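Local coordinates for glycoside Hydrolase (Bacteroides uniformis, PDB 5T9X), which probably hydrolyses agarose-type galactans as a family 16 glycoside hydrolase within an agarose-degrading pathway of a human gut bacterium, at residues Q70-D75 / V152-R157; F76-D81 / K85-K90. One frame throughout, in Å; residues are numbered along the deposited sequence.

Leaving strand 65-69, the chain enters the long loop that runs to strand 92-93, and both contacts involve it. Residues 70-75 come first and wait for a distant partner: contact 1 is completed only when the chain reaches the end region of strand 140-154, so it joins the start of this loop to the other sheet of the fold. Contact 2 closes early, 76-81 meeting 85-90 across a three-residue bend, and lies wholly within the larger loop of contact 1. The centres are about 12 Å apart. Lys155 NZ probably hydrogen-bonds to Glu89 O at 2.8 Å, and one sodium ion takes an oxygen ligand from each contact.

Contact 1 of 2, residues Q70-D75 / V152-R157; sequences QSQSDD and VTSKTR. With NA (sodium ion), chain D.
Gln72 OE1 accepts two hydrogen bonds from Thr156, tying the loop that leaves strand 65-69 of one sheet to the end region of strand 140-154 in the other, in what is consistent with the beta-jelly-roll sandwich of family 16 glycoside hydrolases. Thr156 OG1 gives its proton to Gln72 OE1 over 2.9 Å, lying in the plane of the amide on a lone pair, while Thr156 N donates to Gln72 OE1 at 3.2 Å with a fairly straight N-H...O angle of 157° but from a direction tilted off that plane. Two grips on one acceptor should restrict rotation of the amide, and Ser154 CB rests 3.6 Å from Gln72 CD. The threonine hydroxyl gets there because chi1 of 69° sets OG1 between the backbone N and the carbonyl carbon. The glutamine chain extends from the main chain and then bends at chi2, 66°; its CB and CG run past the same hydroxyl, the two side chains sliding by in opposite senses.

Each partner is positioned by its own segment. Gln70 to Ser73 form a type I beta turn that presents Gln72 at its third place, and Gln70 O accepts from both Ser73 N and Ser73 OG. Across the contact, Ser154 OG donates to Thr156 O within 152-157, tying the backbone there back on itself. Farther out, Gln72 also touches Trp92 and Ile336, and Arg157 forms salt bridges with Glu296 and Asp298. The loop segment then runs on to the sodium site completed by Glu51, Asn77, Gly118 and Asp332, where Asp75 O binds the ion at 2.4 Å.

Contact 2 of 2, residues F76-D81 / K85-K90; sequences FNYTAD and KGNFEK. With NA (sodium ion), chain D.
A chi1 of 53° sets Tyr78 CG between the backbone N and the carbonyl carbon, an arrangement in which the ring turns a face to Asn87. This is a CH-pi contact inside the long loop between strands 65-69 and 92-93, one that folds the loop back on itself over strand 113-116. Asn87 CB stands over the middle of the Tyr78 ring, 3.6 Å from its centroid and only 14° off the normal; the amide plane beyond is inclined 51° to the ring. The same ring comes near the next residue obliquely, Tyr78 CE1 lying 3.4 Å from Phe88 N.

Phe88 CB packs against Ala80 CB at 3.7 Å. With CG anti to the backbone N, chi1 180°, the Phe88 ring is carried to Trp92, Ile113 and Val115, so the loop packs on residues of both sheets, Trp92 of one and Ile113 and Val115 of the other; Phe76 also meets Trp92 and Val115. A type II' beta turn from Lys85 to Phe88 brings Asn87 and Phe88 round to the first segment; Gly86 takes its positive-phi place, and Phe88 N donates to Lys85 O. No direct hydrogen bond joins the two segments, yet a water bridges them, donating to Thr79 O at 3.1 Å and accepting from Asn87 N at 3.2 Å. At the turn's start, Lys85 CG touches Asp81 O.

The far end of Tyr78 is tied back to contact 1, its OH hydrogen-bonded to Asp74 OD2. One residue before Tyr78, Asn77 OD1 coordinates the sodium ion at 2.6 Å.

Contact 1 of 2, residues Q70-D75 / V152-R157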
# COMPACT_ATOMS: atom_id res chain seq x y z
N GLN A 70 -16.72 1.48 -9.00
CA GLN A 70 -17.21 2.11 -7.79
C GLN A 70 -16.74 3.54 -7.78
O GLN A 70 -15.67 3.82 -8.30
CB GLN A 70 -16.67 1.37 -6.56
CG GLN A 70 -17.04 -0.11 -6.50
CD GLN A 70 -18.54 -0.33 -6.37
OE1 GLN A 70 -19.12 -0.07 -5.33
NE2 GLN A 70 -19.16 -0.81 -7.42
N SER A 71 -17.49 4.43 -7.15
CA SER A 71 -17.15 5.86 -7.23
C SER A 71 -15.96 6.27 -6.38
O SER A 71 -15.42 7.37 -6.59
CB SER A 71 -18.34 6.78 -6.95
OG SER A 71 -18.90 6.51 -5.70
N GLN A 72 -15.51 5.40 -5.48
CA GLN A 72 -14.24 5.65 -4.75
C GLN A 72 -13.00 5.64 -5.67
O GLN A 72 -12.00 6.24 -5.31
CB GLN A 72 -14.05 4.64 -3.62
CG GLN A 72 -12.75 4.76 -2.85
CD GLN A 72 -12.70 6.05 -2.07
OE1 GLN A 72 -13.52 6.26 -1.18
NE2 GLN A 72 -11.75 6.92 -2.40
N SER A 73 -13.07 4.94 -6.82
CA SER A 73 -12.01 4.94 -7.82
C SER A 73 -11.60 6.37 -8.20
O SER A 73 -12.45 7.26 -8.23
CB SER A 73 -12.49 4.24 -9.08
OG SER A 73 -13.05 2.99 -8.78
N ASP A 74 -10.32 6.60 -8.47
CA ASP A 74 -9.83 7.94 -8.79
C ASP A 74 -8.71 7.86 -9.80
O ASP A 74 -7.73 7.15 -9.57
CB ASP A 74 -9.36 8.69 -7.53
CG ASP A 74 -9.40 10.24 -7.68
OD1 ASP A 74 -9.37 10.75 -8.83
OD2 ASP A 74 -9.46 10.96 -6.65
N ASP A 75 -8.86 8.59 -10.91
CA ASP A 75 -7.78 8.74 -11.89
C ASP A 75 -6.81 9.90 -11.58
O ASP A 75 -5.79 10.10 -12.29
CB ASP A 75 -8.35 8.84 -13.31
CG ASP A 75 -9.16 10.12 -13.58
OD1 ASP A 75 -9.04 11.13 -12.84
OD2 ASP A 75 -9.90 10.11 -14.58
N VAL A 152 -2.61 8.81 2.98
CA VAL A 152 -3.93 9.09 2.44
C VAL A 152 -4.87 7.96 2.84
O VAL A 152 -4.49 6.79 2.87
CB VAL A 152 -3.80 9.20 0.92
CG1 VAL A 152 -5.13 9.09 0.20
CG2 VAL A 152 -3.12 10.51 0.55
N THR A 153 -6.12 8.33 3.11
CA THR A 153 -7.17 7.38 3.46
C THR A 153 -8.42 7.68 2.67
O THR A 153 -8.81 8.85 2.53
CB THR A 153 -7.56 7.49 4.96
OG1 THR A 153 -6.39 7.32 5.76
CG2 THR A 153 -8.59 6.42 5.36
N SER A 154 -9.09 6.62 2.21
CA SER A 154 -10.34 6.76 1.48
C SER A 154 -11.47 7.30 2.36
O SER A 154 -11.45 7.15 3.59
CB SER A 154 -10.76 5.42 0.91
OG SER A 154 -11.10 4.55 1.96
N LYS A 155 -12.46 7.92 1.74
CA LYS A 155 -13.63 8.43 2.48
C LYS A 155 -14.68 7.37 2.63
O LYS A 155 -15.43 7.44 3.57
CB LYS A 155 -14.22 9.72 1.87
CG LYS A 155 -13.45 10.96 2.31
CD LYS A 155 -14.20 12.27 2.11
CE LYS A 155 -13.74 13.28 3.18
NZ LYS A 155 -13.95 14.72 2.84
N THR A 156 -14.72 6.38 1.74
CA THR A 156 -15.63 5.24 1.86
C THR A 156 -14.85 3.92 1.98
O THR A 156 -13.66 3.88 1.76
CB THR A 156 -16.63 5.16 0.67
OG1 THR A 156 -15.94 4.82 -0.54
CG2 THR A 156 -17.40 6.49 0.49
N ARG A 157 -15.56 2.84 2.32
CA ARG A 157 -14.93 1.56 2.55
C ARG A 157 -15.33 0.55 1.54
O ARG A 157 -16.30 0.72 0.87
CB ARG A 157 -15.30 1.05 3.93
CG ARG A 157 -14.85 2.03 4.99
CD ARG A 157 -14.77 1.36 6.34
NE ARG A 157 -15.76 1.89 7.27
CZ ARG A 157 -15.60 2.96 8.06
NH1 ARG A 157 -14.46 3.70 8.07
NH2 ARG A 157 -16.60 3.29 8.86
NA NA D . -3.90 9.68 -13.60

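Contact 2 of 2, residues F76-D81 / K85-K90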
# COMPACT_ATOMS: atom_id res chain seq x y z
N PHE A 76 -7.11 10.68 -10.54
CA PHE A 76 -6.25 11.75 -10.06
C PHE A 76 -5.87 12.80 -11.11
O PHE A 76 -4.81 13.39 -11.00
CB PHE A 76 -4.99 11.15 -9.44
CG PHE A 76 -5.25 10.30 -8.23
CD1 PHE A 76 -5.76 10.87 -7.05
CD2 PHE A 76 -4.91 8.97 -8.21
CE1 PHE A 76 -5.96 10.10 -5.92
CE2 PHE A 76 -5.11 8.20 -7.08
CZ PHE A 76 -5.65 8.76 -5.94
N ASN A 77 -6.73 13.05 -12.11
CA ASN A 77 -6.43 14.04 -13.16
C ASN A 77 -7.09 15.38 -12.80
O ASN A 77 -8.11 15.79 -13.37
CB ASN A 77 -6.83 13.52 -14.57
CG ASN A 77 -6.03 12.26 -15.01
OD1 ASN A 77 -4.94 11.94 -14.48
ND2 ASN A 77 -6.57 11.54 -15.99
N TYR A 78 -6.52 16.01 -11.78
CA TYR A 78 -6.91 17.32 -11.26
C TYR A 78 -5.74 17.85 -10.43
O TYR A 78 -4.69 17.21 -10.35
CB TYR A 78 -8.20 17.21 -10.42
CG TYR A 78 -8.17 16.19 -9.28
CD1 TYR A 78 -7.56 16.49 -8.03
CD2 TYR A 78 -8.77 14.95 -9.44
CE1 TYR A 78 -7.55 15.55 -7.00
CE2 TYR A 78 -8.76 14.00 -8.43
CZ TYR A 78 -8.15 14.29 -7.20
OH TYR A 78 -8.17 13.33 -6.20
N THR A 79 -5.91 19.03 -9.84
CA THR A 79 -4.86 19.65 -9.03
C THR A 79 -5.32 19.73 -7.60
O THR A 79 -6.47 20.09 -7.34
CB THR A 79 -4.50 21.05 -9.55
OG1 THR A 79 -3.66 20.88 -10.68
CG2 THR A 79 -3.70 21.88 -8.52
N ALA A 80 -4.42 19.37 -6.68
CA ALA A 80 -4.68 19.56 -5.25
C ALA A 80 -3.40 19.68 -4.45
O ALA A 80 -2.37 19.15 -4.84
CB ALA A 80 -5.53 18.41 -4.70
N ASP A 81 -3.48 20.41 -3.34
CA ASP A 81 -2.49 20.32 -2.25
C ASP A 81 -3.21 20.50 -0.88
O ASP A 81 -4.44 20.57 -0.87
CB ASP A 81 -1.31 21.27 -2.47
CG ASP A 81 -1.74 22.70 -2.66
OD1 ASP A 81 -2.43 23.27 -1.77
OD2 ASP A 81 -1.35 23.26 -3.70
N LYS A 85 -7.57 21.62 -1.47
CA LYS A 85 -7.84 20.21 -1.68
C LYS A 85 -8.86 19.99 -2.77
O LYS A 85 -8.69 19.09 -3.59
CB LYS A 85 -8.29 19.52 -0.40
CG LYS A 85 -7.14 19.31 0.60
CD LYS A 85 -7.59 18.68 1.92
CE LYS A 85 -8.59 19.57 2.64
NZ LYS A 85 -8.76 19.16 4.06
N GLY A 86 -9.90 20.81 -2.81
CA GLY A 86 -10.83 20.78 -3.93
C GLY A 86 -11.30 19.38 -4.26
O GLY A 86 -12.07 18.79 -3.51
N ASN A 87 -10.81 18.83 -5.37
CA ASN A 87 -11.30 17.53 -5.86
C ASN A 87 -10.85 16.32 -5.06
O ASN A 87 -11.55 15.32 -5.03
CB ASN A 87 -10.91 17.31 -7.32
CG ASN A 87 -11.89 17.96 -8.28
OD1 ASN A 87 -12.42 19.03 -7.99
ND2 ASN A 87 -12.14 17.30 -9.41
N PHE A 88 -9.66 16.41 -4.47
CA PHE A 88 -9.12 15.42 -3.53
C PHE A 88 -10.09 15.15 -2.36
O PHE A 88 -10.38 14.01 -2.05
CB PHE A 88 -7.75 15.93 -3.02
CG PHE A 88 -7.08 15.03 -2.05
CD1 PHE A 88 -6.27 14.00 -2.49
CD2 PHE A 88 -7.26 15.23 -0.67
CE1 PHE A 88 -5.66 13.15 -1.58
CE2 PHE A 88 -6.64 14.39 0.24
CZ PHE A 88 -5.84 13.35 -0.22
N GLU A 89 -10.60 16.23 -1.77
CA GLU A 89 -11.50 16.17 -0.63
C GLU A 89 -12.81 15.43 -0.88
O GLU A 89 -13.50 15.08 0.06
CB GLU A 89 -11.80 17.60 -0.15
CG GLU A 89 -12.70 17.73 1.08
CD GLU A 89 -12.50 19.02 1.88
OE1 GLU A 89 -11.94 20.02 1.34
OE2 GLU A 89 -12.90 19.04 3.08
N LYS A 90 -13.18 15.18 -2.14
CA LYS A 90 -14.42 14.47 -2.42
C LYS A 90 -14.31 12.97 -2.20
O LYS A 90 -15.35 12.30 -2.08
CB LYS A 90 -14.89 14.71 -3.85
CG LYS A 90 -15.27 16.14 -4.17
CD LYS A 90 -15.28 16.36 -5.67
CE LYS A 90 -15.79 17.75 -6.02
NZ LYS A 90 -15.65 18.01 -7.48
NA NA D . -3.90 9.68 -13.60
O HOH W 1 -9.46 19.96 -8.09